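Local structure of antifreeze protein (Marinomonas primoryensis, 4KDW) at residues A[36-41]-A[91-96]; A[63-68]-A[72-77]. The protein probably serves as one extender domain of a bacterial ice-binding adhesin, a calcium-dependent immunoglobulin-like beta-sandwich repeated in tandem at the cell surface. All coordinates share one frame; numbering follows the deposited sequence. Where two conformers were deposited one is given.

Contact 1 (A[36-41]-A[91-96]); sequences DVINAS and DLAADT. With CA (calcium ion), chain D; CA (calcium ion), chain C; CA (calcium ion), chain B.
I38 meets the helix of 91-96 with both branches of its side chain, and the whole contact is apolar. Its CG1 lies 3.9 Å from L92 CB, and CD1 continues past the same carbon toward L92 CD1, the two side chains crossing at about a right angle. The other branch, CG2, stands anti to the backbone N and reaches the methyl of A93, 4.2 Å from its CB. I38 thus straddles two consecutive residues in the last turn of the helix.

Calcium ligands sit on both segments, outside the apolar contact. D36 holds one calcium through both carboxylate oxygens, OD1 at 2.5 Å and OD2 at 2.4 Å, with T119 O on the same ion. The V37 carbonyl O binds a second calcium at 2.3 Å, a site completed by T33, D35, E42 and two waters. Just past the helix, D95 grips a third ion with OD1 and OD2, joined by A97 O and three waters.

The contact lies towards one end of the sandwich. Strand 37-38 pairs with strand 111-122, bonding through I38 to T121 and D123, while V47 of strand 46-54 touches both I38 and L92, and A43 of helix 40-43 packs on I38 and A93.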
loop_
_atom_site.group_PDB
_atom_site.type_symbol
_atom_site.label_atom_id
_atom_site.label_comp_id
_atom_site.label_asym_id
_atom_site.label_seq_id
_atom_site.Cartn_x
_atom_site.Cartn_y
_atom_site.Cartn_z
ATOM N N ASP A 36 -2.862 14.567 0.839
ATOM C CA ASP A 36 -3.453 13.717 -0.214
ATOM C C ASP A 36 -3.252 14.252 -1.642
ATOM O O ASP A 36 -3.985 13.931 -2.510
ATOM C CB ASP A 36 -4.880 13.324 0.091
ATOM C CG ASP A 36 -5.366 11.983 -0.459
ATOM O OD1 ASP A 36 -4.484 11.045 -0.455
ATOM O OD2 ASP A 36 -6.529 11.797 -0.813
ATOM N N VAL A 37 -2.249 15.126 -1.741
ATOM C CA VAL A 37 -1.871 15.791 -2.992
ATOM C C VAL A 37 -0.378 15.694 -3.169
ATOM O O VAL A 37 0.393 15.900 -2.261
ATOM C CB VAL A 37 -2.264 17.301 -3.002
ATOM C CG1 VAL A 37 -1.879 17.938 -4.339
ATOM C CG2 VAL A 37 -3.749 17.498 -2.798
ATOM N N ILE A 38 0.026 15.347 -4.420
ATOM C CA ILE A 38 1.411 15.368 -4.779
ATOM C C ILE A 38 1.708 16.721 -5.480
ATOM O O ILE A 38 1.108 17.033 -6.518
ATOM C CB ILE A 38 1.727 14.261 -5.788
ATOM C CG1 ILE A 38 1.580 12.884 -5.121
ATOM C CG2 ILE A 38 3.073 14.393 -6.449
ATOM C CD1 ILE A 38 2.674 12.588 -4.145
ATOM N N ASN A 39 2.554 17.440 -4.829
ATOM C CA ASN A 39 3.046 18.719 -5.438
ATOM C C ASN A 39 4.376 18.522 -6.160
ATOM O O ASN A 39 4.910 17.391 -6.228
ATOM C CB ASN A 39 3.155 19.844 -4.385
ATOM C CG ASN A 39 4.188 19.610 -3.377
ATOM O OD1 ASN A 39 5.199 18.972 -3.604
ATOM N ND2 ASN A 39 4.013 20.230 -2.176
ATOM N N ALA A 40 4.907 19.558 -6.807
ATOM C CA ALA A 40 6.089 19.403 -7.635
ATOM C C ALA A 40 7.310 19.011 -6.866
ATOM O O ALA A 40 8.092 18.214 -7.356
ATOM C CB ALA A 40 6.415 20.717 -8.370
ATOM N N SER A 41 7.467 19.485 -5.640
ATOM C CA SER A 41 8.542 19.056 -4.826
ATOM C C SER A 41 8.508 17.555 -4.442
ATOM O O SER A 41 9.507 16.821 -4.471
ATOM C CB SER A 41 8.681 20.002 -3.602
ATOM O OG SER A 41 9.675 19.489 -2.735
ATOM N N ASP A 91 6.013 8.505 -10.090
ATOM C CA ASP A 91 5.004 7.473 -10.312
ATOM C C ASP A 91 3.663 7.931 -9.719
ATOM O O ASP A 91 2.619 7.679 -10.345
ATOM C CB ASP A 91 5.497 6.096 -9.808
ATOM C CG ASP A 91 6.507 5.468 -10.766
ATOM O OD1 ASP A 91 6.528 5.790 -11.971
ATOM O OD2 ASP A 91 7.314 4.625 -10.291
ATOM N N LEU A 92 3.672 8.537 -8.531
ATOM C CA LEU A 92 2.474 9.039 -7.909
ATOM C C LEU A 92 1.947 10.234 -8.672
ATOM O O LEU A 92 0.731 10.422 -8.706
ATOM C CB LEU A 92 2.709 9.356 -6.439
ATOM C CG LEU A 92 2.988 8.163 -5.564
ATOM C CD1 LEU A 92 3.607 8.638 -4.261
ATOM C CD2 LEU A 92 1.706 7.414 -5.299
ATOM N N ALA A 93 2.781 11.047 -9.299
ATOM C CA ALA A 93 2.317 12.143 -10.078
ATOM C C ALA A 93 1.658 11.667 -11.355
ATOM O O ALA A 93 0.763 12.360 -11.913
ATOM C CB ALA A 93 3.407 13.109 -10.405
ATOM N N ALA A 94 2.023 10.498 -11.891
ATOM C CA ALA A 94 1.480 9.919 -13.104
ATOM C C ALA A 94 0.281 9.108 -12.900
ATOM O O ALA A 94 -0.508 9.010 -13.859
ATOM C CB ALA A 94 2.554 9.077 -13.741
ATOM N N ASP A 95 0.047 8.532 -11.711
ATOM C CA ASP A 95 -1.018 7.542 -11.432
ATOM C C ASP A 95 -1.698 7.888 -10.167
ATOM O O ASP A 95 -1.118 7.819 -9.126
ATOM C CB ASP A 95 -0.446 6.153 -11.392
ATOM C CG ASP A 95 -1.471 5.036 -11.257
ATOM O OD1 ASP A 95 -2.731 5.422 -11.395
ATOM O OD2 ASP A 95 -1.157 3.894 -11.032
ATOM N N THR A 96 -2.959 8.348 -10.257
ATOM C CA THR A 96 -3.742 8.901 -9.148
ATOM C C THR A 96 -4.629 7.889 -8.493
ATOM O O THR A 96 -5.352 8.302 -7.590
ATOM C CB THR A 96 -4.511 10.173 -9.610
ATOM O OG1 THR A 96 -5.324 9.784 -10.697
ATOM C CG2 THR A 96 -3.571 11.267 -9.933
HETATM CA CA CA D . -6.383 9.410 -0.678
HETATM CA CA CA C . -3.536 3.088 -11.302
HETATM CA CA CA B . 1.437 16.877 -0.485
HETATM O O HOH W 1 1.797 17.393 1.889
HETATM O O HOH W 2 0.980 19.107 -1.242
HETATM O O HOH W 3 -2.516 2.529 -13.313
HETATM O O HOH W 4 -5.314 4.152 -12.499
HETATM O O HOH W 5 -5.265 1.505 -11.274
#

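Contact 2 (A[63-68]-A[72-77]); sequences TVTLEI and TYTTTV
V64 and V77 cross at about a right angle with their CG2 methyls 3.7 Å apart, and V64 CB also packs on T75 CG2. Further along, the Y73 side chain crosses that of I68 at about a right angle, and I68 CD1 comes obliquely to ring atom CD2 at 4.2 Å; L66 O sits at the ring edge, near its plane. Y73 takes chi1 -69°, with CG beside its own backbone N, and the ring extends past L66 to I68.

The other face is mostly threonine, with E67 at one end. T65 and T72 are diagonal neighbours: each has CG2 anti to its backbone N, and these methyls meet at 3.5 Å. The direct partner of T65 is T74, and one water joins their hydroxyls, 2.7 Å from T65 OG1 and equally far from T74 OG1.

Between the two faces runs an antiparallel backbone ladder. In the hydrogen-bonded pair L66-Y73 both bonds are nearly straight, 173° at each hydrogen; V64-T75 is also doubly bonded, V64 N to T75 O at 2.8 Å and T75 N to V64 O at 2.9 Å.

The two segments form a beta hairpin at the edge of the five-stranded sheet, with 71-76 outermost and 63-68 bonded on to strand 97-105. V64, L66, Y73 and T75 face inward, against strands 82-88 and 46-54 of the opposing sheet; T75 OG1 bonds S84 O.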
loop_
_atom_site.group_PDB
_atom_site.type_symbol
_atom_site.label_atom_id
_atom_site.label_comp_id
_atom_site.label_asym_id
_atom_site.label_seq_id
_atom_site.Cartn_x
_atom_site.Cartn_y
_atom_site.Cartn_z
ATOM N N THR A 63 3.244 -9.976 2.530
ATOM C CA THR A 63 3.607 -9.018 1.497
ATOM C C THR A 63 2.509 -8.021 1.204
ATOM O O THR A 63 1.287 -8.378 1.236
ATOM C CB THR A 63 3.975 -9.716 0.251
ATOM O OG1 THR A 63 2.909 -10.301 -0.295
ATOM C CG2 THR A 63 5.072 -10.787 0.446
ATOM N N VAL A 64 2.877 -6.791 0.916
ATOM C CA VAL A 64 2.003 -5.745 0.551
ATOM C C VAL A 64 2.454 -5.253 -0.822
ATOM O O VAL A 64 3.594 -4.798 -0.943
ATOM C CB VAL A 64 2.053 -4.543 1.503
ATOM C CG1 VAL A 64 1.012 -3.517 1.228
ATOM C CG2 VAL A 64 1.971 -4.999 2.972
ATOM N N THR A 65 1.581 -5.314 -1.827
ATOM C CA THR A 65 1.952 -5.027 -3.238
ATOM C C THR A 65 1.126 -3.844 -3.714
ATOM O O THR A 65 -0.111 -3.917 -3.651
ATOM C CB THR A 65 1.671 -6.252 -4.065
ATOM O OG1 THR A 65 2.422 -7.393 -3.563
ATOM C CG2 THR A 65 2.034 -6.071 -5.506
ATOM N N LEU A 66 1.810 -2.886 -4.249
ATOM C CA LEU A 66 1.177 -1.693 -4.870
ATOM C C LEU A 66 1.652 -1.538 -6.272
ATOM O O LEU A 66 2.851 -1.372 -6.460
ATOM C CB LEU A 66 1.506 -0.444 -4.145
ATOM C CG LEU A 66 0.973 -0.180 -2.717
ATOM C CD1 LEU A 66 1.312 -1.209 -1.619
ATOM C CD2 LEU A 66 1.353 1.223 -2.271
ATOM N N GLU A 67 0.800 -1.507 -7.284
ATOM C CA GLU A 67 1.184 -1.202 -8.629
ATOM C C GLU A 67 0.836 0.243 -8.887
ATOM O O GLU A 67 -0.337 0.591 -8.814
ATOM C CB GLU A 67 0.503 -2.158 -9.592
ATOM C CG GLU A 67 1.125 -2.007 -10.950
ATOM C CD GLU A 67 0.402 -2.693 -12.105
ATOM O OE1 GLU A 67 0.428 -3.944 -12.090
ATOM O OE2 GLU A 67 -0.194 -1.993 -13.008
ATOM N N ILE A 68 1.834 1.078 -9.168
ATOM C CA ILE A 68 1.670 2.508 -9.325
ATOM C C ILE A 68 2.357 2.921 -10.616
ATOM O O ILE A 68 3.566 2.728 -10.743
ATOM C CB ILE A 68 2.253 3.286 -8.113
ATOM C CG1 ILE A 68 1.649 2.772 -6.817
ATOM C CG2 ILE A 68 1.992 4.756 -8.279
ATOM C CD1 ILE A 68 2.261 3.370 -5.555
ATOM N N THR A 72 5.708 -2.049 -9.856
ATOM C CA THR A 72 5.286 -2.804 -8.634
ATOM C C THR A 72 6.180 -2.470 -7.528
ATOM O O THR A 72 7.410 -2.691 -7.600
ATOM C CB THR A 72 5.266 -4.337 -8.857
ATOM O OG1 THR A 72 4.492 -4.644 -10.048
ATOM C CG2 THR A 72 4.589 -5.027 -7.713
ATOM N N TYR A 73 5.594 -1.965 -6.458
ATOM C CA TYR A 73 6.270 -1.614 -5.200
ATOM C C TYR A 73 5.796 -2.557 -4.144
ATOM O O TYR A 73 4.611 -2.905 -4.074
ATOM C CB TYR A 73 5.886 -0.158 -4.811
ATOM C CG TYR A 73 6.443 0.840 -5.704
ATOM C CD1 TYR A 73 7.711 1.326 -5.473
ATOM C CD2 TYR A 73 5.735 1.425 -6.740
ATOM C CE1 TYR A 73 8.298 2.301 -6.255
ATOM C CE2 TYR A 73 6.296 2.412 -7.549
ATOM C CZ TYR A 73 7.585 2.850 -7.303
ATOM O OH TYR A 73 8.104 3.904 -8.000
ATOM N N THR A 74 6.703 -3.060 -3.322
ATOM C CA THR A 74 6.397 -4.094 -2.335
ATOM C C THR A 74 6.999 -3.819 -1.018
ATOM O O THR A 74 8.172 -3.347 -0.929
ATOM C CB THR A 74 6.877 -5.467 -2.816
ATOM O OG1 THR A 74 6.413 -5.695 -4.141
ATOM C CG2 THR A 74 6.381 -6.594 -1.931
ATOM N N THR A 75 6.267 -4.083 0.038
ATOM C CA THR A 75 6.795 -4.094 1.423
ATOM C C THR A 75 6.150 -5.240 2.120
ATOM O O THR A 75 5.554 -6.137 1.563
ATOM C CB THR A 75 6.585 -2.713 2.035
ATOM O OG1 THR A 75 7.358 -2.673 3.285
ATOM C CG2 THR A 75 5.130 -2.338 2.322
ATOM N N THR A 76 6.286 -5.223 3.454
ATOM C CA THR A 76 5.693 -6.247 4.294
ATOM C C THR A 76 4.925 -5.598 5.438
ATOM O O THR A 76 5.216 -4.473 5.864
ATOM C CB THR A 76 6.729 -7.219 4.874
ATOM O OG1 THR A 76 7.726 -6.496 5.578
ATOM C CG2 THR A 76 7.378 -8.024 3.787
ATOM N N VAL A 77 3.941 -6.326 5.932
ATOM C CA VAL A 77 3.187 -5.863 7.116
ATOM C C VAL A 77 4.074 -5.972 8.361
ATOM O O VAL A 77 4.763 -6.971 8.577
ATOM C CB VAL A 77 1.937 -6.674 7.314
ATOM C CG1 VAL A 77 1.161 -6.269 8.565
ATOM C CG2 VAL A 77 1.019 -6.633 6.101
HETATM O O HOH W 6 4.866 -7.891 -4.669
#

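Contact 2 is nested along the chain inside the loop closed by contact 1; their centres are 18 Å apart, yet they touch. The Y73 hydroxyl OH comes within 2.5 Å of D91 OD2, a probable hydrogen bond tying the edge strand to the helix, and A88 N bonds the same hydroxyl. I68 packs there too, its CG2 lying 4.0 Å from L92 CD2, so the apolar interior runs from the hairpin through L92 to I38. Calcium lies close to this junction: D95, a ligand in contact 1, also accepts a bond from N69 N just after I68, linking that metal site to the hairpin turn. Both contacts reach the five-stranded sheet, at its two outermost strands, 37-38 and 71-76.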